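Local coordinates for protein scyllo-inositol 2-dehydrogenase (NADP(+)) IolW (Bacillus subtilis subsp. subtilis, PDB 3GDO) that catalyses the reversible NADPH-dependent reduction of scyllo-inosose to scyllo-inositol and cannot use NADH in its place, at residues I33-T38 / P64-V69; G9-G14 / E58-D63; S39-V44 / V53-E58. All coordinates share one frame; numbering follows the deposited sequence.

Contact 1: I33-T38 / P64-V69; sequences ISKIMT and PAIELV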
loop_
_atom_site.group_PDB
_atom_site.type_symbol
_atom_site.label_atom_id
_atom_site.label_comp_id
_atom_site.label_asym_id
_atom_site.label_seq_id
_atom_site.Cartn_x
_atom_site.Cartn_y
_atom_site.Cartn_z
ATOM N N ILE B 33 5.662 -42.629 7.921
ATOM C CA ILE B 33 6.236 -41.956 9.080
ATOM C C ILE B 33 6.793 -43.032 9.994
ATOM O O ILE B 33 6.024 -43.784 10.562
ATOM C CB ILE B 33 5.204 -41.098 9.848
ATOM C CG1 ILE B 33 4.708 -39.924 8.980
ATOM C CG2 ILE B 33 5.856 -40.495 11.070
ATOM C CD1 ILE B 33 3.407 -40.208 8.227
ATOM N N SER B 34 8.113 -43.113 10.122
ATOM C CA SER B 34 8.753 -44.184 10.911
ATOM C C SER B 34 9.133 -43.744 12.309
ATOM O O SER B 34 8.885 -44.462 13.286
ATOM C CB SER B 34 10.003 -44.737 10.213
ATOM O OG SER B 34 9.626 -45.359 8.996
ATOM N N LYS B 35 9.769 -42.583 12.404
ATOM C CA LYS B 35 10.235 -42.098 13.691
ATOM C C LYS B 35 9.899 -40.610 13.899
ATOM O O LYS B 35 9.827 -39.824 12.940
ATOM C CB LYS B 35 11.725 -42.313 13.813
ATOM C CG LYS B 35 12.135 -43.808 13.855
ATOM C CD LYS B 35 13.600 -43.956 14.207
ATOM C CE LYS B 35 13.916 -45.435 14.470
ATOM N NZ LYS B 35 15.399 -45.550 14.595
ATOM N N ILE B 36 9.675 -40.247 15.162
ATOM C CA ILE B 36 9.435 -38.845 15.553
ATOM C C ILE B 36 10.216 -38.578 16.822
ATOM O O ILE B 36 10.072 -39.311 17.800
ATOM C CB ILE B 36 7.952 -38.552 15.768
ATOM C CG1 ILE B 36 7.126 -38.994 14.562
ATOM C CG2 ILE B 36 7.725 -37.054 16.158
ATOM C CD1 ILE B 36 5.624 -38.854 14.746
ATOM N N MET B 37 11.066 -37.548 16.775
ATOM C CA MET B 37 11.860 -37.113 17.913
ATOM C C MET B 37 11.037 -36.118 18.761
ATOM O O MET B 37 10.794 -34.993 18.322
ATOM C CB MET B 37 13.181 -36.478 17.440
ATOM C CG MET B 37 14.209 -36.312 18.544
ATOM S SD MET B 37 15.671 -35.331 18.209
ATOM C CE MET B 37 15.010 -33.737 17.823
ATOM N N THR B 38 10.611 -36.548 19.959
ATOM C CA THR B 38 9.693 -35.758 20.816
ATOM C C THR B 38 9.537 -36.424 22.196
ATOM O O THR B 38 9.719 -37.642 22.339
ATOM C CB THR B 38 8.278 -35.605 20.134
ATOM O OG1 THR B 38 7.470 -34.644 20.823
ATOM C CG2 THR B 38 7.529 -36.967 20.032
ATOM N N PRO B 64 19.814 -46.229 9.253
ATOM C CA PRO B 64 19.973 -46.345 7.780
ATOM C C PRO B 64 18.683 -46.516 6.993
ATOM O O PRO B 64 18.668 -46.313 5.778
ATOM C CB PRO B 64 20.851 -47.612 7.595
ATOM C CG PRO B 64 20.758 -48.358 8.906
ATOM C CD PRO B 64 20.541 -47.297 9.975
ATOM N N ALA B 65 17.608 -46.929 7.633
ATOM C CA ALA B 65 16.377 -47.044 6.883
ATOM C C ALA B 65 15.727 -45.652 6.625
ATOM O O ALA B 65 14.948 -45.508 5.695
ATOM C CB ALA B 65 15.394 -48.003 7.556
ATOM N N ILE B 66 16.059 -44.659 7.447
ATOM C CA ILE B 66 15.462 -43.314 7.345
ATOM C C ILE B 66 16.000 -42.566 6.114
ATOM O O ILE B 66 17.212 -42.403 5.989
ATOM C CB ILE B 66 15.754 -42.483 8.606
ATOM C CG1 ILE B 66 15.080 -43.115 9.840
ATOM C CG2 ILE B 66 15.316 -41.007 8.416
ATOM C CD1 ILE B 66 13.544 -43.191 9.777
ATOM N N GLU B 67 15.106 -42.114 5.237
ATOM C CA GLU B 67 15.517 -41.439 3.989
ATOM C C GLU B 67 15.330 -39.900 3.992
ATOM O O GLU B 67 16.167 -39.154 3.438
ATOM C CB GLU B 67 14.749 -42.027 2.825
ATOM C CG GLU B 67 14.820 -43.570 2.783
ATOM C CD GLU B 67 13.965 -44.111 1.716
ATOM O OE1 GLU B 67 12.764 -44.415 1.945
ATOM O OE2 GLU B 67 14.479 -44.190 0.599
ATOM N N LEU B 68 14.213 -39.461 4.593
ATOM C CA LEU B 68 13.846 -38.024 4.679
ATOM C C LEU B 68 13.588 -37.615 6.139
ATOM O O LEU B 68 12.849 -38.302 6.853
ATOM C CB LEU B 68 12.609 -37.714 3.811
ATOM C CG LEU B 68 12.039 -36.278 3.834
ATOM C CD1 LEU B 68 12.984 -35.275 3.247
ATOM C CD2 LEU B 68 10.713 -36.222 3.105
ATOM N N VAL B 69 14.240 -36.529 6.561
ATOM C CA VAL B 69 14.003 -35.905 7.871
ATOM C C VAL B 69 13.251 -34.565 7.651
ATOM O O VAL B 69 13.655 -33.744 6.796
ATOM C CB VAL B 69 15.331 -35.624 8.602
ATOM C CG1 VAL B 69 15.082 -34.985 9.974
ATOM C CG2 VAL B 69 16.120 -36.916 8.793
#

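Contact 2: G9-G14 / E58-D63; sequences GILGYG and EEITND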
loop_
_atom_site.group_PDB
_atom_site.type_symbol
_atom_site.label_atom_id
_atom_site.label_comp_id
_atom_site.label_asym_id
_atom_site.label_seq_id
_atom_site.Cartn_x
_atom_site.Cartn_y
_atom_site.Cartn_z
ATOM N N GLY B 9 11.557 -39.514 9.122
ATOM C CA GLY B 9 11.742 -39.131 10.521
ATOM C C GLY B 9 11.357 -37.660 10.720
ATOM O O GLY B 9 11.832 -36.776 9.977
ATOM N N ILE B 10 10.471 -37.392 11.687
ATOM C CA ILE B 10 10.059 -36.003 12.003
ATOM C C ILE B 10 10.726 -35.467 13.262
ATOM O O ILE B 10 10.606 -36.054 14.340
ATOM C CB ILE B 10 8.535 -35.849 12.136
ATOM C CG1 ILE B 10 7.840 -36.389 10.897
ATOM C CG2 ILE B 10 8.151 -34.349 12.395
ATOM C CD1 ILE B 10 6.323 -36.519 11.039
ATOM N N LEU B 11 11.446 -34.364 13.131
ATOM C CA LEU B 11 12.090 -33.779 14.286
ATOM C C LEU B 11 11.158 -32.750 14.944
ATOM O O LEU B 11 10.898 -31.702 14.376
ATOM C CB LEU B 11 13.419 -33.124 13.926
ATOM C CG LEU B 11 14.569 -33.965 13.358
ATOM C CD1 LEU B 11 15.869 -33.146 13.461
ATOM C CD2 LEU B 11 14.723 -35.329 14.072
ATOM N N GLY B 12 10.656 -33.085 16.141
ATOM C CA GLY B 12 9.777 -32.168 16.902
ATOM C C GLY B 12 8.323 -32.446 16.596
ATOM O O GLY B 12 7.955 -32.693 15.455
ATOM N N TYR B 13 7.489 -32.439 17.630
ATOM C CA TYR B 13 6.084 -32.714 17.447
ATOM C C TYR B 13 5.196 -31.678 18.191
ATOM O O TYR B 13 4.193 -32.026 18.834
ATOM C CB TYR B 13 5.800 -34.145 17.874
ATOM C CG TYR B 13 4.552 -34.723 17.283
ATOM C CD1 TYR B 13 4.460 -34.964 15.909
ATOM C CD2 TYR B 13 3.461 -35.050 18.088
ATOM C CE1 TYR B 13 3.299 -35.499 15.352
ATOM C CE2 TYR B 13 2.301 -35.598 17.538
ATOM C CZ TYR B 13 2.239 -35.818 16.158
ATOM O OH TYR B 13 1.103 -36.358 15.578
ATOM N N GLY B 14 5.603 -30.412 18.083
ATOM C CA GLY B 14 4.775 -29.251 18.439
ATOM C C GLY B 14 3.746 -28.976 17.361
ATOM O O GLY B 14 3.230 -29.898 16.692
ATOM N N GLU B 58 20.347 -38.954 17.074
ATOM C CA GLU B 58 21.027 -40.136 16.502
ATOM C C GLU B 58 20.102 -41.267 16.171
ATOM O O GLU B 58 20.371 -42.032 15.242
ATOM C CB GLU B 58 22.099 -40.694 17.441
ATOM C CG GLU B 58 23.346 -39.865 17.512
ATOM C CD GLU B 58 23.125 -38.540 18.230
ATOM O OE1 GLU B 58 22.153 -38.417 19.020
ATOM O OE2 GLU B 58 23.929 -37.610 17.995
ATOM N N GLU B 59 19.042 -41.412 16.953
ATOM C CA GLU B 59 18.063 -42.454 16.694
ATOM C C GLU B 59 17.381 -42.271 15.316
ATOM O O GLU B 59 16.693 -43.163 14.811
ATOM C CB GLU B 59 17.037 -42.490 17.828
ATOM C CG GLU B 59 17.624 -42.785 19.246
ATOM C CD GLU B 59 16.527 -42.985 20.316
ATOM O OE1 GLU B 59 15.690 -43.918 20.148
ATOM O OE2 GLU B 59 16.487 -42.202 21.309
ATOM N N ILE B 60 17.560 -41.088 14.735
ATOM C CA ILE B 60 17.119 -40.805 13.372
ATOM C C ILE B 60 18.329 -40.738 12.428
ATOM O O ILE B 60 18.303 -41.330 11.342
ATOM C CB ILE B 60 16.349 -39.458 13.303
ATOM C CG1 ILE B 60 15.164 -39.445 14.286
ATOM C CG2 ILE B 60 15.945 -39.113 11.858
ATOM C CD1 ILE B 60 13.843 -39.872 13.726
ATOM N N THR B 61 19.376 -40.017 12.830
ATOM C CA THR B 61 20.510 -39.800 11.932
ATOM C C THR B 61 21.341 -41.070 11.662
ATOM O O THR B 61 21.917 -41.203 10.587
ATOM C CB THR B 61 21.441 -38.664 12.399
ATOM O OG1 THR B 61 21.998 -39.006 13.665
ATOM C CG2 THR B 61 20.670 -37.356 12.518
ATOM N N ASN B 62 21.392 -41.986 12.632
ATOM C CA ASN B 62 22.119 -43.246 12.478
ATOM C C ASN B 62 21.267 -44.361 11.965
ATOM O O ASN B 62 21.783 -45.447 11.697
ATOM C CB ASN B 62 22.720 -43.715 13.800
ATOM C CG ASN B 62 23.743 -42.767 14.330
ATOM O OD1 ASN B 62 24.153 -41.837 13.641
ATOM N ND2 ASN B 62 24.161 -42.984 15.574
ATOM N N ASP B 63 19.963 -44.135 11.875
ATOM C CA ASP B 63 19.096 -45.181 11.365
ATOM C C ASP B 63 19.163 -45.189 9.833
ATOM O O ASP B 63 18.618 -44.280 9.175
ATOM C CB ASP B 63 17.668 -45.020 11.873
ATOM C CG ASP B 63 16.725 -46.045 11.281
ATOM O OD1 ASP B 63 17.167 -46.805 10.403
ATOM O OD2 ASP B 63 15.537 -46.109 11.658
#

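Contact 3: S39-V44 / V53-E58; sequences SRTEEV and VVHELE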
loop_
_atom_site.group_PDB
_atom_site.type_symbol
_atom_site.label_atom_id
_atom_site.label_comp_id
_atom_site.label_asym_id
_atom_site.label_seq_id
_atom_site.Cartn_x
_atom_site.Cartn_y
_atom_site.Cartn_z
ATOM N N SER B 39 9.167 -35.638 23.206
ATOM C CA SER B 39 8.801 -36.205 24.505
ATOM C C SER B 39 7.282 -36.402 24.608
ATOM O O SER B 39 6.769 -36.834 25.661
ATOM C CB SER B 39 9.312 -35.310 25.646
ATOM O OG SER B 39 8.669 -34.046 25.581
ATOM N N ARG B 40 6.545 -36.083 23.541
ATOM C CA ARG B 40 5.100 -36.290 23.530
ATOM C C ARG B 40 4.734 -37.700 23.110
ATOM O O ARG B 40 4.054 -37.909 22.087
ATOM C CB ARG B 40 4.396 -35.266 22.640
ATOM C CG ARG B 40 4.613 -33.796 23.065
ATOM C CD ARG B 40 4.243 -32.834 21.935
ATOM N NE ARG B 40 4.392 -31.433 22.335
ATOM C CZ ARG B 40 3.415 -30.676 22.856
ATOM N NH1 ARG B 40 2.187 -31.149 23.017
ATOM N NH2 ARG B 40 3.665 -29.425 23.192
ATOM N N THR B 41 5.162 -38.663 23.925
ATOM C CA THR B 41 4.986 -40.095 23.625
ATOM C C THR B 41 3.527 -40.502 23.409
ATOM O O THR B 41 3.215 -41.189 22.427
ATOM C CB THR B 41 5.684 -41.014 24.665
ATOM O OG1 THR B 41 7.049 -40.615 24.818
ATOM C CG2 THR B 41 5.671 -42.475 24.202
ATOM N N GLU B 42 2.641 -40.076 24.310
ATOM C CA GLU B 42 1.222 -40.416 24.205
ATOM C C GLU B 42 0.540 -39.817 22.991
ATOM O O GLU B 42 -0.368 -40.446 22.420
ATOM C CB GLU B 42 0.423 -39.973 25.457
ATOM C CG GLU B 42 0.409 -40.912 26.613
ATOM C CD GLU B 42 -0.236 -42.261 26.314
ATOM O OE1 GLU B 42 -1.427 -42.326 25.890
ATOM O OE2 GLU B 42 0.459 -43.271 26.525
ATOM N N GLU B 43 0.911 -38.585 22.627
ATOM C CA GLU B 43 0.253 -37.924 21.478
ATOM C C GLU B 43 0.555 -38.720 20.228
ATOM O O GLU B 43 -0.342 -39.005 19.451
ATOM C CB GLU B 43 0.694 -36.474 21.244
ATOM C CG GLU B 43 0.352 -35.499 22.342
ATOM C CD GLU B 43 0.746 -34.085 21.980
ATOM O OE1 GLU B 43 1.112 -33.334 22.901
ATOM O OE2 GLU B 43 0.708 -33.723 20.777
ATOM N N VAL B 44 1.819 -39.098 20.066
ATOM C CA VAL B 44 2.236 -39.861 18.893
ATOM C C VAL B 44 1.578 -41.241 18.847
ATOM O O VAL B 44 1.203 -41.716 17.776
ATOM C CB VAL B 44 3.762 -40.009 18.806
ATOM C CG1 VAL B 44 4.147 -40.932 17.638
ATOM C CG2 VAL B 44 4.444 -38.629 18.671
ATOM N N VAL B 53 8.547 -43.435 18.808
ATOM C CA VAL B 53 9.085 -42.242 19.442
ATOM C C VAL B 53 10.536 -42.467 19.827
ATOM O O VAL B 53 10.907 -43.553 20.295
ATOM C CB VAL B 53 8.276 -41.813 20.677
ATOM C CG1 VAL B 53 8.830 -40.511 21.233
ATOM C CG2 VAL B 53 6.849 -41.610 20.293
ATOM N N VAL B 54 11.356 -41.445 19.618
ATOM C CA VAL B 54 12.748 -41.468 19.996
ATOM C C VAL B 54 13.020 -40.130 20.685
ATOM O O VAL B 54 12.276 -39.172 20.481
ATOM C CB VAL B 54 13.704 -41.678 18.751
ATOM C CG1 VAL B 54 13.250 -42.848 17.909
ATOM C CG2 VAL B 54 13.796 -40.432 17.874
ATOM N N HIS B 55 14.081 -40.059 21.479
ATOM C CA HIS B 55 14.424 -38.821 22.178
ATOM C C HIS B 55 15.814 -38.328 21.820
ATOM O O HIS B 55 16.206 -37.237 22.210
ATOM C CB HIS B 55 14.238 -38.964 23.718
ATOM C CG HIS B 55 12.983 -39.695 24.098
ATOM N ND1 HIS B 55 11.721 -39.168 23.890
ATOM C CD2 HIS B 55 12.793 -40.941 24.604
ATOM C CE1 HIS B 55 10.810 -40.050 24.270
ATOM N NE2 HIS B 55 11.433 -41.133 24.707
ATOM N N GLU B 56 16.561 -39.118 21.062
ATOM C CA GLU B 56 17.872 -38.656 20.591
ATOM C C GLU B 56 17.866 -38.413 19.095
ATOM O O GLU B 56 17.239 -39.172 18.362
ATOM C CB GLU B 56 18.963 -39.676 20.908
ATOM C CG GLU B 56 20.170 -39.038 21.529
ATOM C CD GLU B 56 19.790 -38.182 22.734
ATOM O OE1 GLU B 56 18.992 -38.651 23.576
ATOM O OE2 GLU B 56 20.285 -37.039 22.829
ATOM N N LEU B 57 18.585 -37.378 18.657
ATOM C CA LEU B 57 18.741 -37.106 17.225
ATOM C C LEU B 57 19.337 -38.310 16.471
ATOM O O LEU B 57 18.845 -38.671 15.405
ATOM C CB LEU B 57 19.544 -35.819 16.994
ATOM C CG LEU B 57 19.763 -35.374 15.539
ATOM C CD1 LEU B 57 18.473 -35.374 14.736
ATOM C CD2 LEU B 57 20.447 -34.020 15.482
ATOM N N GLU B 58 20.347 -38.954 17.074
ATOM C CA GLU B 58 21.027 -40.136 16.502
ATOM C C GLU B 58 20.102 -41.267 16.171
ATOM O O GLU B 58 20.371 -42.032 15.242
ATOM C CB GLU B 58 22.099 -40.694 17.441
ATOM C CG GLU B 58 23.346 -39.865 17.512
ATOM C CD GLU B 58 23.125 -38.540 18.230
ATOM O OE1 GLU B 58 22.153 -38.417 19.020
ATOM O OE2 GLU B 58 23.929 -37.610 17.995
#

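Contact 1: I33-T38 / P64-V69
I66 meets S34 and K35 with one methyl, the CD1 at the end of its longer branch. CD1 lies 3.9 Å from S34 CB and 4.4 Å from K35 CG, so the first is an ordinary van der Waals contact and the second a looser one. The conformation of I66 explains the reach: CG1 stands beside the backbone N (chi1 -64°), and a second turn of the same sense (chi2 -62°) bends CD1 toward the strand 31-37. On that strand the backbone of S34 leaves the extended form, with psi at -47°, and the consecutive S34 and K35 both direct CB toward I66 instead of to opposite faces. S34 contributes its methylene carbon. K35 offers the first part of a nearly straight aliphatic chain, whose NZ travels on to the carbonyl O of E59 and to a salt bridge with D63. Strand 6-11 runs between strands 31-37 and 68-71 in the parallel Rossmann sheet, and I66, in the segment that leads into 68-71, reaches over a face of the sheet, past strand 6-11, while also touching I60 of helix 58-61. With no hydrogen bond between 33-38 and 64-69, this apolar methyl contact carries no directional grip of its own; the polar anchoring comes from the lysine end, which ties strand 31-37 to the residues that lead into 64-69.

Contact 2: G9-G14 / E58-D63
I60 presses the end of its side chain onto strand 6-11, against G9 and L11, and is the residue of 58-63 that makes the contact. E58 opens a short helix, and its carbonyl O accepts N62 N at 2.8 Å and so closes the turn that presents I60. E59 comes next and faces other partners: its OE2 takes the backbone N of both H55 and E56, pinning the approach to the helix. At I60 the side chain points at the sheet. CD1 comes down on the backbone of G9, 3.9 Å from its CA, which is possible because no side chain stands there; CG1 meets CD2 of L11 at 4.1 Å. The chi2 of I60, -93°, lies off a staggered value and swings CD1 toward the glycine. L11 runs alongside, its side chain heading the opposite way to that of I60. T61 turns to A88, outside the contact. D63 N makes a weak bond back to I60 O, while the D63 carboxylate holds A65 N through OD1. Strand 6-11 leads into a glycine-rich turn with G12 and G14, consistent with the dinucleotide-binding loop of Rossmann folds. I60 thus packs on one face of the parallel sheet, with K35 of strand 31-37, V54 of strand 52-54 and V69 of strand 68-71 gathered around it.

Contact 3: S39-V44 / V53-E58
The packing of V53 against V44 and T41 is a surface contact inside a beta-alpha-beta unit of the Rossmann fold, where helix 41-47 leads from strand 31-37 to the edge strand 52-54. V53 makes the largest contribution and points at the helix. Its CG2 lies 3.8 Å from both CB and CG1 of V44, an apolar contact to the buried V44 in which the two valines cross at a slant. The first turn of the helix supplies V44 from its inner side, where Y13 and I36 also touch it, and the bond from V44 N to R40 O helps to fix that turn. Toward solvent the contact becomes more polar. T41 lays CG2 near V53 CG2, and its OG1, placed beside the backbone N by a chi1 of -52°, comes within 4.0 Å of V53 CG1. H55, just past the strand, makes a weak bond from ND1 to T38 O. Its ring closes the outer end of the contact, turned so that T41 OG1 lies in its plane at the edge, 3.8 Å from H55 CE1.

How the contacts relate
All three contacts belong to the N-terminal Rossmann domain and reach the same parallel sheet, but at different depths. Contact 2 is fully buried, contact 1 partly so, and contact 3 lies at the surface on the edge strand. Contacts 1 and 2 touch directly: strand 31-37 pairs with strand 6-11 through K35 O and I10 N, and K35 CB packs on I60 CD1. Strand 31-37 likewise pairs with 52-54, I36 O accepting V54 N, which joins contact 1 to contact 3. Single isoleucine side chains make contacts 1 and 2, whereas contact 3 adds a hydroxyl and an imidazole to its valines. Strand 52-54 of contact 3 leads into helix 58-61 of contact 2.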